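Local coordinates for Rab5 protein, putative (PDB 3CLV) that belongs to the Rab branch of the Ras-like small G proteins and holds GDP in a P-loop nucleotide-binding fold, at residues 14-20 with 99-104; 47-51 with 195-200; 114-120 with 146-150. One frame throughout, in Å; residues are numbered along the deposited sequence.

Contact 1. Residues 14-20 with 99-104. With GDP (guanosine-5'-diphosphate), chain D.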
loop_
_atom_site.group_PDB
_atom_site.type_symbol
_atom_site.label_atom_id
_atom_site.label_comp_id
_atom_site.label_asym_id
_atom_site.label_seq_id
_atom_site.Cartn_x
_atom_site.Cartn_y
_atom_site.Cartn_z
ATOM N N GLY A 14 3.097 -14.091 -8.119
ATOM C CA GLY A 14 3.369 -15.397 -8.741
ATOM C C GLY A 14 4.689 -15.923 -8.222
ATOM O O GLY A 14 5.480 -15.159 -7.653
ATOM N N GLU A 15 4.932 -17.217 -8.414
ATOM C CA GLU A 15 6.182 -17.851 -7.965
ATOM C C GLU A 15 7.385 -17.226 -8.709
ATOM O O GLU A 15 7.240 -16.785 -9.845
ATOM C CB GLU A 15 6.098 -19.361 -8.220
ATOM C CG GLU A 15 7.338 -20.155 -7.779
ATOM C CD GLU A 15 7.157 -21.662 -7.841
ATOM O OE1 GLU A 15 6.004 -22.157 -7.756
ATOM O OE2 GLU A 15 8.196 -22.357 -7.971
ATOM N N SER A 16 8.567 -17.167 -8.089
ATOM C CA SER A 16 9.746 -16.740 -8.843
ATOM C C SER A 16 9.941 -17.568 -10.116
ATOM O O SER A 16 9.661 -18.783 -10.151
ATOM C CB SER A 16 11.034 -16.703 -8.000
ATOM O OG SER A 16 11.349 -17.984 -7.497
ATOM N N SER A 17 10.374 -16.862 -11.159
ATOM C CA SER A 17 10.676 -17.395 -12.494
ATOM C C SER A 17 9.508 -17.452 -13.473
ATOM O O SER A 17 9.726 -17.758 -14.642
ATOM C CB SER A 17 11.380 -18.771 -12.438
ATOM O OG SER A 17 10.408 -19.805 -12.434
ATOM N N VAL A 18 8.291 -17.150 -13.008
ATOM C CA VAL A 18 7.090 -17.187 -13.896
ATOM C C VAL A 18 7.059 -16.064 -14.920
ATOM O O VAL A 18 6.408 -16.185 -15.956
ATOM C CB VAL A 18 5.739 -17.285 -13.117
ATOM C CG1 VAL A 18 5.733 -18.503 -12.215
ATOM C CG2 VAL A 18 5.414 -15.996 -12.332
ATOM N N GLY A 19 7.781 -14.977 -14.657
ATOM C CA GLY A 19 7.910 -13.920 -15.651
ATOM C C GLY A 19 7.318 -12.565 -15.280
ATOM O O GLY A 19 7.078 -11.739 -16.158
ATOM N N LYS A 20 7.103 -12.321 -13.989
ATOM C CA LYS A 20 6.578 -11.028 -13.516
ATOM C C LYS A 20 7.452 -9.837 -13.944
ATOM O O LYS A 20 6.935 -8.861 -14.471
ATOM C CB LYS A 20 6.433 -11.042 -11.987
ATOM C CG LYS A 20 5.436 -12.087 -11.439
ATOM C CD LYS A 20 5.302 -11.999 -9.894
ATOM C CE LYS A 20 6.605 -12.293 -9.096
ATOM N NZ LYS A 20 7.286 -13.638 -9.397
ATOM N N ASP A 99 5.073 -5.318 -7.932
ATOM C CA ASP A 99 5.573 -6.669 -8.224
ATOM C C ASP A 99 6.164 -7.266 -6.961
ATOM O O ASP A 99 7.144 -6.746 -6.431
ATOM C CB ASP A 99 6.624 -6.611 -9.342
ATOM C CG ASP A 99 7.257 -7.962 -9.668
ATOM O OD1 ASP A 99 6.787 -9.009 -9.171
ATOM O OD2 ASP A 99 8.250 -7.961 -10.456
ATOM N N THR A 100 5.554 -8.348 -6.470
ATOM C CA THR A 100 6.024 -8.968 -5.220
ATOM C C THR A 100 7.517 -9.329 -5.315
ATOM O O THR A 100 8.240 -9.233 -4.323
ATOM C CB THR A 100 5.177 -10.197 -4.803
ATOM O OG1 THR A 100 5.139 -11.142 -5.876
ATOM C CG2 THR A 100 3.738 -9.773 -4.469
ATOM N N ALA A 101 7.951 -9.734 -6.509
ATOM C CA ALA A 101 9.377 -9.902 -6.885
ATOM C C ALA A 101 10.225 -10.715 -5.919
ATOM O O ALA A 101 11.434 -10.451 -5.787
ATOM C CB ALA A 101 10.046 -8.541 -7.119
ATOM N N GLY A 102 9.608 -11.697 -5.266
ATOM C CA GLY A 102 10.310 -12.544 -4.294
ATOM C C GLY A 102 9.705 -12.473 -2.896
ATOM O O GLY A 102 9.825 -13.426 -2.123
ATOM N N GLN A 103 9.034 -11.364 -2.581
ATOM C CA GLN A 103 8.428 -11.174 -1.254
ATOM C C GLN A 103 7.181 -12.022 -0.993
ATOM O O GLN A 103 6.732 -12.147 0.152
ATOM C CB GLN A 103 8.135 -9.689 -0.997
ATOM C CG GLN A 103 9.376 -8.787 -1.106
ATOM C CD GLN A 103 10.243 -8.814 0.142
ATOM O OE1 GLN A 103 10.138 -9.715 0.960
ATOM N NE2 GLN A 103 11.087 -7.801 0.300
ATOM N N GLU A 104 6.636 -12.623 -2.048
ATOM C CA GLU A 104 5.502 -13.544 -1.924
ATOM C C GLU A 104 5.852 -14.759 -1.038
ATOM O O GLU A 104 4.960 -15.447 -0.547
ATOM C CB GLU A 104 5.026 -14.005 -3.316
ATOM C CG GLU A 104 6.017 -14.942 -4.066
ATOM C CD GLU A 104 7.130 -14.213 -4.823
ATOM O OE1 GLU A 104 7.053 -12.969 -4.962
ATOM O OE2 GLU A 104 8.067 -14.902 -5.309
HETATM P PB GDP D . 9.853 -13.371 -12.099
HETATM O O1B GDP D . 9.928 -11.882 -12.001
HETATM O O2B GDP D . 10.727 -14.026 -11.054
HETATM O O3B GDP D . 8.449 -13.901 -11.951
HETATM O O3A GDP D . 10.336 -13.879 -13.562
HETATM P PA GDP D . 11.384 -13.114 -14.539
HETATM O O1A GDP D . 12.680 -12.823 -13.800
HETATM O O2A GDP D . 10.788 -11.937 -15.246
HETATM O "O5'" GDP D . 11.679 -14.271 -15.617
HETATM C "C5'" GDP D . 12.288 -15.516 -15.255
HETATM C "C4'" GDP D . 12.901 -16.128 -16.520
HETATM O "O4'" GDP D . 11.872 -16.501 -17.440
HETATM C "C3'" GDP D . 13.843 -15.210 -17.293
HETATM O "O3'" GDP D . 14.872 -16.069 -17.801
HETATM C "C2'" GDP D . 13.006 -14.683 -18.461
HETATM O "O2'" GDP D . 13.765 -14.349 -19.632
HETATM C "C1'" GDP D . 12.099 -15.878 -18.713
HETATM N N9 GDP D . 10.787 -15.476 -19.230
HETATM C C8 GDP D . 9.949 -14.573 -18.676
HETATM N N7 GDP D . 8.829 -14.463 -19.416
HETATM C C5 GDP D . 8.945 -15.324 -20.452
HETATM C C6 GDP D . 8.113 -15.719 -21.613
HETATM O O6 GDP D . 6.988 -15.192 -21.787
HETATM N N1 GDP D . 8.608 -16.663 -22.458
HETATM C C2 GDP D . 9.816 -17.258 -22.282
HETATM N N2 GDP D . 10.221 -18.198 -23.175
HETATM N N3 GDP D . 10.648 -16.931 -21.244
HETATM C C4 GDP D . 10.250 -15.995 -20.321
HETATM O O HOH W 1 8.389 -17.531 -5.184
HETATM O O HOH W 2 9.209 -13.739 -7.592
#
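The loops 14-20 and 99-104 pass each other in opposite chain directions, Gly14 beside Glu104 and Lys20 beside Asp99, and the CA atoms of Ser16 and Gly102 come within 6.2 Å. Lys20 spans the gap. Its aliphatic chain crosses Asp99 at about a right angle, with CE 3.3 Å from Asp99 OD1, before bends at chi3 (-62°) and chi4 (-55°) curl the amine back. NZ lies above the carbonyl plane of Gly14, 2.9 Å from Gly14 O, and also reaches O3B of GDP at 2.8 Å. A long, flexible lysine suits this place: its methylenes run past Asp99 and Thr100 while the amine bends back to the diphosphate held by its own loop. Ser17 N, Gly19 N and Lys20 N bond to the same diphosphate, as in a P-loop, and Gly19 allows the backbone to press close to the ligand. Facing them, the Glu104 carboxylate is pinned through OE1 by Thr100 OG1 at 2.8 Å and Gly102 N at 2.9 Å, which arrive from opposite faces of its plane. Its other oxygen, OE2, accepts from two waters, one taking a bond from Ser16 N and the other from Lys20 NZ. Asp99 OD1 (4.7 Å) and Glu104 OE2 (4.3 Å), from the DxxG loop of Ras-like proteins, approach Lys20 NZ without a salt bridge and would probably balance part of its positive charge.

Contact 2. Residues 47-51 with 195-200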
loop_
_atom_site.group_PDB
_atom_site.type_symbol
_atom_site.label_atom_id
_atom_site.label_comp_id
_atom_site.label_asym_id
_atom_site.label_seq_id
_atom_site.Cartn_x
_atom_site.Cartn_y
_atom_site.Cartn_z
ATOM N N TYR A 47 1.184 2.313 -15.162
ATOM C CA TYR A 47 0.785 2.104 -16.533
ATOM C C TYR A 47 -0.615 2.642 -16.705
ATOM O O TYR A 47 -1.478 2.453 -15.836
ATOM C CB TYR A 47 0.846 0.619 -16.905
ATOM C CG TYR A 47 0.538 0.369 -18.360
ATOM C CD1 TYR A 47 1.457 0.735 -19.353
ATOM C CD2 TYR A 47 -0.673 -0.208 -18.748
ATOM C CE1 TYR A 47 1.192 0.517 -20.684
ATOM C CE2 TYR A 47 -0.953 -0.436 -20.092
ATOM C CZ TYR A 47 -0.009 -0.064 -21.053
ATOM O OH TYR A 47 -0.245 -0.255 -22.392
ATOM N N VAL A 48 -0.837 3.328 -17.823
ATOM C CA VAL A 48 -2.128 3.939 -18.078
ATOM C C VAL A 48 -2.787 3.269 -19.273
ATOM O O VAL A 48 -2.165 3.081 -20.315
ATOM C CB VAL A 48 -1.987 5.451 -18.337
ATOM C CG1 VAL A 48 -3.353 6.073 -18.615
ATOM C CG2 VAL A 48 -1.308 6.135 -17.159
ATOM N N VAL A 49 -4.044 2.892 -19.111
ATOM C CA VAL A 49 -4.864 2.446 -20.224
ATOM C C VAL A 49 -5.916 3.526 -20.423
ATOM O O VAL A 49 -6.625 3.890 -19.483
ATOM C CB VAL A 49 -5.598 1.100 -19.938
ATOM C CG1 VAL A 49 -6.553 0.750 -21.086
ATOM C CG2 VAL A 49 -4.614 -0.045 -19.707
ATOM N N ASN A 50 -6.010 4.059 -21.633
ATOM C CA ASN A 50 -7.186 4.862 -21.964
ATOM C C ASN A 50 -8.127 4.022 -22.817
ATOM O O ASN A 50 -7.754 3.565 -23.902
ATOM C CB ASN A 50 -6.813 6.186 -22.641
ATOM C CG ASN A 50 -8.025 7.089 -22.861
ATOM O OD1 ASN A 50 -8.760 6.922 -23.834
ATOM N ND2 ASN A 50 -8.238 8.043 -21.951
ATOM N N LEU A 51 -9.338 3.808 -22.305
ATOM C CA LEU A 51 -10.274 2.850 -22.893
ATOM C C LEU A 51 -10.839 3.293 -24.244
ATOM O O LEU A 51 -11.163 2.451 -25.082
ATOM C CB LEU A 51 -11.399 2.516 -21.906
ATOM C CG LEU A 51 -11.083 1.539 -20.756
ATOM C CD1 LEU A 51 -12.326 1.335 -19.925
ATOM C CD2 LEU A 51 -10.562 0.187 -21.252
ATOM N N PHE A 195 -3.922 -5.634 -19.047
ATOM C CA PHE A 195 -4.354 -4.405 -18.440
ATOM C C PHE A 195 -5.577 -3.840 -19.142
ATOM O O PHE A 195 -6.367 -3.146 -18.514
ATOM C CB PHE A 195 -3.176 -3.430 -18.394
ATOM C CG PHE A 195 -2.086 -3.902 -17.470
ATOM C CD1 PHE A 195 -2.139 -3.601 -16.112
ATOM C CD2 PHE A 195 -1.055 -4.716 -17.946
ATOM C CE1 PHE A 195 -1.159 -4.051 -15.253
ATOM C CE2 PHE A 195 -0.073 -5.188 -17.103
ATOM C CZ PHE A 195 -0.120 -4.859 -15.743
ATOM N N TYR A 196 -5.767 -4.198 -20.416
ATOM C CA TYR A 196 -6.994 -3.810 -21.136
ATOM C C TYR A 196 -8.196 -4.456 -20.464
ATOM O O TYR A 196 -9.203 -3.782 -20.200
ATOM C CB TYR A 196 -6.958 -4.225 -22.618
ATOM C CG TYR A 196 -5.927 -3.493 -23.472
ATOM C CD1 TYR A 196 -5.284 -2.347 -23.012
ATOM C CD2 TYR A 196 -5.622 -3.942 -24.758
ATOM C CE1 TYR A 196 -4.334 -1.685 -23.797
ATOM C CE2 TYR A 196 -4.679 -3.291 -25.544
ATOM C CZ TYR A 196 -4.042 -2.168 -25.056
ATOM O OH TYR A 196 -3.117 -1.514 -25.845
ATOM N N MET A 197 -8.071 -5.756 -20.191
ATOM C CA MET A 197 -9.108 -6.555 -19.544
ATOM C C MET A 197 -9.423 -6.040 -18.139
ATOM O O MET A 197 -10.604 -5.881 -17.771
ATOM C CB MET A 197 -8.696 -8.032 -19.502
ATOM C CG MET A 197 -8.706 -8.746 -20.887
ATOM S SD MET A 197 -8.280 -10.505 -20.773
ATOM C CE MET A 197 -9.770 -11.186 -20.088
ATOM N N LEU A 198 -8.367 -5.771 -17.361
ATOM C CA LEU A 198 -8.515 -5.182 -16.028
ATOM C C LEU A 198 -9.200 -3.828 -16.067
ATOM O O LEU A 198 -10.109 -3.572 -15.281
ATOM C CB LEU A 198 -7.157 -5.036 -15.333
ATOM C CG LEU A 198 -6.502 -6.326 -14.824
ATOM C CD1 LEU A 198 -5.117 -6.024 -14.222
ATOM C CD2 LEU A 198 -7.415 -7.009 -13.794
ATOM N N ALA A 199 -8.739 -2.952 -16.956
ATOM C CA ALA A 199 -9.315 -1.621 -17.093
ATOM C C ALA A 199 -10.806 -1.681 -17.487
ATOM O O ALA A 199 -11.635 -0.945 -16.918
ATOM C CB ALA A 199 -8.496 -0.771 -18.079
ATOM N N GLU A 200 -11.145 -2.555 -18.439
ATOM C CA GLU A 200 -12.566 -2.786 -18.807
ATOM C C GLU A 200 -13.399 -3.180 -17.573
ATOM O O GLU A 200 -14.488 -2.665 -17.342
ATOM C CB GLU A 200 -12.682 -3.867 -19.894
ATOM C CG GLU A 200 -12.116 -3.444 -21.254
ATOM C CD GLU A 200 -11.887 -4.607 -22.221
ATOM O OE1 GLU A 200 -11.867 -5.787 -21.801
ATOM O OE2 GLU A 200 -11.705 -4.333 -23.425
#
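Val49 sends both methyls onto the helix segment 195-200, straddling its near side. CG1, anti to the backbone N (chi1 174°), sits between Tyr196 CD1 and Ala199 CB, 3.9 Å from the latter, while CG2 rests 3.9 Å from Phe195 CB and also touches the carbonyl oxygen of Phe195. A beta-branched residue suits a strand and here gives two points of purchase on successive parts of the helix surface. Ala199, one turn after Phe195, has so small a side chain that both Val49 and Leu51 can close in on it: Leu51 CD2 lies 3.9 Å from Ala199 CB, and CD1 reaches 3.8 Å to Ala199 O. The same CD2 touches the aliphatic CG of Glu200, whose carboxylate extends from an exposed position on the helix. This is the packing of helix 191-206 over one face of the central sheet of the Ras-like fold, near its border at strand 43-50; the axes of the two short segments pass 8.9 Å apart at 65°. The CB atoms of Tyr47, Val49 and Leu51 are directed at the helix, those of Val48 and Asn50 away from it. Toward the start of the segment pair, Tyr47 CD2 lies 4.1 Å from Phe195 CB. The two rings are obliquely set, planes 59° apart and centroids 5.7 Å from each other. Broad rings suit this junction of strand 43-50 with two helices: buried Phe195 makes an edge-to-face pair with Phe95 of the next strand and, together with the partly exposed Tyr47, meets Leu27 of helix 20-29.

Contact 3. Residues 114-120 with 146-150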
loop_
_atom_site.group_PDB
_atom_site.type_symbol
_atom_site.label_atom_id
_atom_site.label_comp_id
_atom_site.label_asym_id
_atom_site.label_seq_id
_atom_site.Cartn_x
_atom_site.Cartn_y
_atom_site.Cartn_z
ATOM N N TYR A 114 -1.126 -6.829 -0.867
ATOM C CA TYR A 114 -2.563 -7.029 -1.054
ATOM C C TYR A 114 -3.435 -5.891 -0.567
ATOM O O TYR A 114 -4.456 -5.602 -1.193
ATOM C CB TYR A 114 -3.053 -8.282 -0.310
ATOM C CG TYR A 114 -2.425 -9.580 -0.717
ATOM C CD1 TYR A 114 -1.734 -9.716 -1.928
ATOM C CD2 TYR A 114 -2.557 -10.705 0.099
ATOM C CE1 TYR A 114 -1.166 -10.943 -2.308
ATOM C CE2 TYR A 114 -2.012 -11.933 -0.271
ATOM C CZ TYR A 114 -1.317 -12.043 -1.470
ATOM O OH TYR A 114 -0.765 -13.265 -1.807
ATOM N N ARG A 115 -3.077 -5.300 0.583
ATOM C CA ARG A 115 -3.945 -4.320 1.246
ATOM C C ARG A 115 -4.262 -3.097 0.391
ATOM O O ARG A 115 -3.355 -2.393 -0.064
ATOM C CB ARG A 115 -3.372 -3.875 2.592
ATOM C CG ARG A 115 -4.442 -3.257 3.454
ATOM C CD ARG A 115 -3.964 -3.016 4.840
ATOM N NE ARG A 115 -4.954 -2.262 5.611
ATOM C CZ ARG A 115 -5.853 -2.814 6.431
ATOM N NH1 ARG A 115 -5.882 -4.132 6.621
ATOM N NH2 ARG A 115 -6.692 -2.039 7.102
ATOM N N GLY A 116 -5.554 -2.875 0.163
ATOM C CA GLY A 116 -6.012 -1.746 -0.634
ATOM C C GLY A 116 -5.826 -1.909 -2.136
ATOM O O GLY A 116 -6.003 -0.950 -2.880
ATOM N N ALA A 117 -5.450 -3.104 -2.590
ATOM C CA ALA A 117 -5.313 -3.343 -4.031
ATOM C C ALA A 117 -6.691 -3.495 -4.663
ATOM O O ALA A 117 -7.584 -4.129 -4.084
ATOM C CB ALA A 117 -4.460 -4.578 -4.310
ATOM N N THR A 118 -6.860 -2.889 -5.834
ATOM C CA THR A 118 -8.078 -3.034 -6.646
ATOM C C THR A 118 -7.978 -4.309 -7.460
ATOM O O THR A 118 -8.945 -5.054 -7.585
ATOM C CB THR A 118 -8.245 -1.831 -7.618
ATOM O OG1 THR A 118 -8.377 -0.634 -6.853
ATOM C CG2 THR A 118 -9.473 -1.998 -8.541
ATOM N N CYS A 119 -6.788 -4.562 -7.998
ATOM C CA CYS A 119 -6.572 -5.693 -8.891
ATOM C C CYS A 119 -5.470 -6.600 -8.396
ATOM O O CYS A 119 -4.529 -6.155 -7.746
ATOM C CB CYS A 119 -6.173 -5.207 -10.287
ATOM S SG CYS A 119 -7.349 -4.105 -11.050
ATOM N N ALA A 120 -5.581 -7.875 -8.726
ATOM C CA ALA A 120 -4.508 -8.818 -8.493
ATOM C C ALA A 120 -4.257 -9.569 -9.784
ATOM O O ALA A 120 -5.187 -10.153 -10.381
ATOM C CB ALA A 120 -4.851 -9.779 -7.348
ATOM N N SER A 146 -10.162 -9.882 0.368
ATOM C CA SER A 146 -10.921 -8.690 0.022
ATOM C C SER A 146 -11.581 -8.844 -1.341
ATOM O O SER A 146 -11.473 -9.887 -1.962
ATOM C CB SER A 146 -10.001 -7.448 0.069
ATOM O OG SER A 146 -10.753 -6.249 -0.048
ATOM N N ASN A 147 -12.275 -7.816 -1.806
ATOM C CA ASN A 147 -12.830 -7.864 -3.153
ATOM C C ASN A 147 -11.718 -7.429 -4.104
ATOM O O ASN A 147 -11.273 -6.301 -4.058
ATOM C CB ASN A 147 -14.094 -6.982 -3.288
ATOM C CG ASN A 147 -13.834 -5.520 -2.931
ATOM O OD1 ASN A 147 -13.315 -5.219 -1.856
ATOM N ND2 ASN A 147 -14.207 -4.615 -3.824
ATOM N N TYR A 148 -11.196 -8.356 -4.890
ATOM C CA TYR A 148 -10.200 -8.002 -5.885
ATOM C C TYR A 148 -10.773 -8.334 -7.237
ATOM O O TYR A 148 -11.513 -9.312 -7.378
ATOM C CB TYR A 148 -8.893 -8.795 -5.681
ATOM C CG TYR A 148 -8.228 -8.547 -4.346
ATOM C CD1 TYR A 148 -7.531 -7.360 -4.092
ATOM C CD2 TYR A 148 -8.304 -9.500 -3.329
ATOM C CE1 TYR A 148 -6.914 -7.133 -2.847
ATOM C CE2 TYR A 148 -7.704 -9.290 -2.087
ATOM C CZ TYR A 148 -7.016 -8.114 -1.856
ATOM O OH TYR A 148 -6.463 -7.947 -0.628
ATOM N N ILE A 149 -10.430 -7.526 -8.230
ATOM C CA ILE A 149 -10.534 -7.976 -9.620
ATOM C C ILE A 149 -9.282 -8.806 -9.898
ATOM O O ILE A 149 -8.162 -8.277 -9.908
ATOM C CB ILE A 149 -10.665 -6.789 -10.615
ATOM C CG1 ILE A 149 -11.917 -5.968 -10.296
ATOM C CG2 ILE A 149 -10.721 -7.322 -12.052
ATOM C CD1 ILE A 149 -11.941 -4.571 -10.959
ATOM N N ILE A 150 -9.475 -10.111 -10.096
ATOM C CA ILE A 150 -8.360 -11.055 -10.249
ATOM C C ILE A 150 -8.271 -11.529 -11.696
ATOM O O ILE A 150 -9.268 -11.972 -12.281
ATOM C CB ILE A 150 -8.487 -12.279 -9.318
ATOM C CG1 ILE A 150 -8.564 -11.843 -7.845
ATOM C CG2 ILE A 150 -7.328 -13.261 -9.548
ATOM C CD1 ILE A 150 -9.122 -12.943 -6.941
HETATM O O HOH W 3 -8.854 -4.334 -1.588
HETATM O O HOH W 4 -11.575 -4.538 -6.435
#
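Ala117 and Tyr148 meet at the apolar centre, the Ala117 methyl lying 3.8 Å from Tyr148 CE1; a side chain this small lets the ring come close to the backbone of the Tyr114-Ala117 turn. With CG beside its own backbone N (chi1 -61°), the Tyr148 ring reaches along that turn, and its CD1 comes to 3.2 Å from Ala117 O. Farther along, two bridge pairs of the parallel ladder put their side chains on the two faces of the sheet. Cys119 SG lies 4.3 Å from Ile149 CB on the face covered by helix 191-206, and Ala120 CB lies 4.3 Å from Ile150 CG1 on the other. Branched Ile149 and Ile150 offer broad apolar surface, and small Ala120 lets Leu142 of helix 129-145 come close. Ile149 N gives a bond of 3.0 Å to Thr118 O, in the carbonyl plane, and Ile149 O accepts from Ala120 N at 2.9 Å, so one residue bonds to both neighbours of Cys119. At the polar outer edge, Tyr148 OH is hydrogen-bonded to Ser145 OG and lies 3.1 Å from Tyr114 O. One water links Thr118 O to Asn147 O, another Ala117 O to Ser146 OG. Where the two strands of this beta-alpha-beta unit begin, water thus adds a second partner to Thr118 O, already bound by Ile149 N, and serves Ala117 O and Asn147 O ahead of the ladder.

How the contacts relate
Contact 1 lies at the nucleotide end of the sheet, where the loops after strands 8-13 and 92-99 meet. Its centre is about 22 Å from that of contact 2, on the opposite side of the chain's centre, and about 17 Å from that of contact 3. Contacts 2 and 3, with centres about 15 Å apart, touch through Leu198, which packs on Cys119 and Ile149. Along the chain contact 1 closes before contact 3 opens, its segments alternate with those of contact 2, and both segments of contact 3 fall between those of contact 2. The same sheet therefore carries the GDP-binding loops at one end and, away from them, the packing of helix 191-206 and the start of the 119-125/149-155 strand pair.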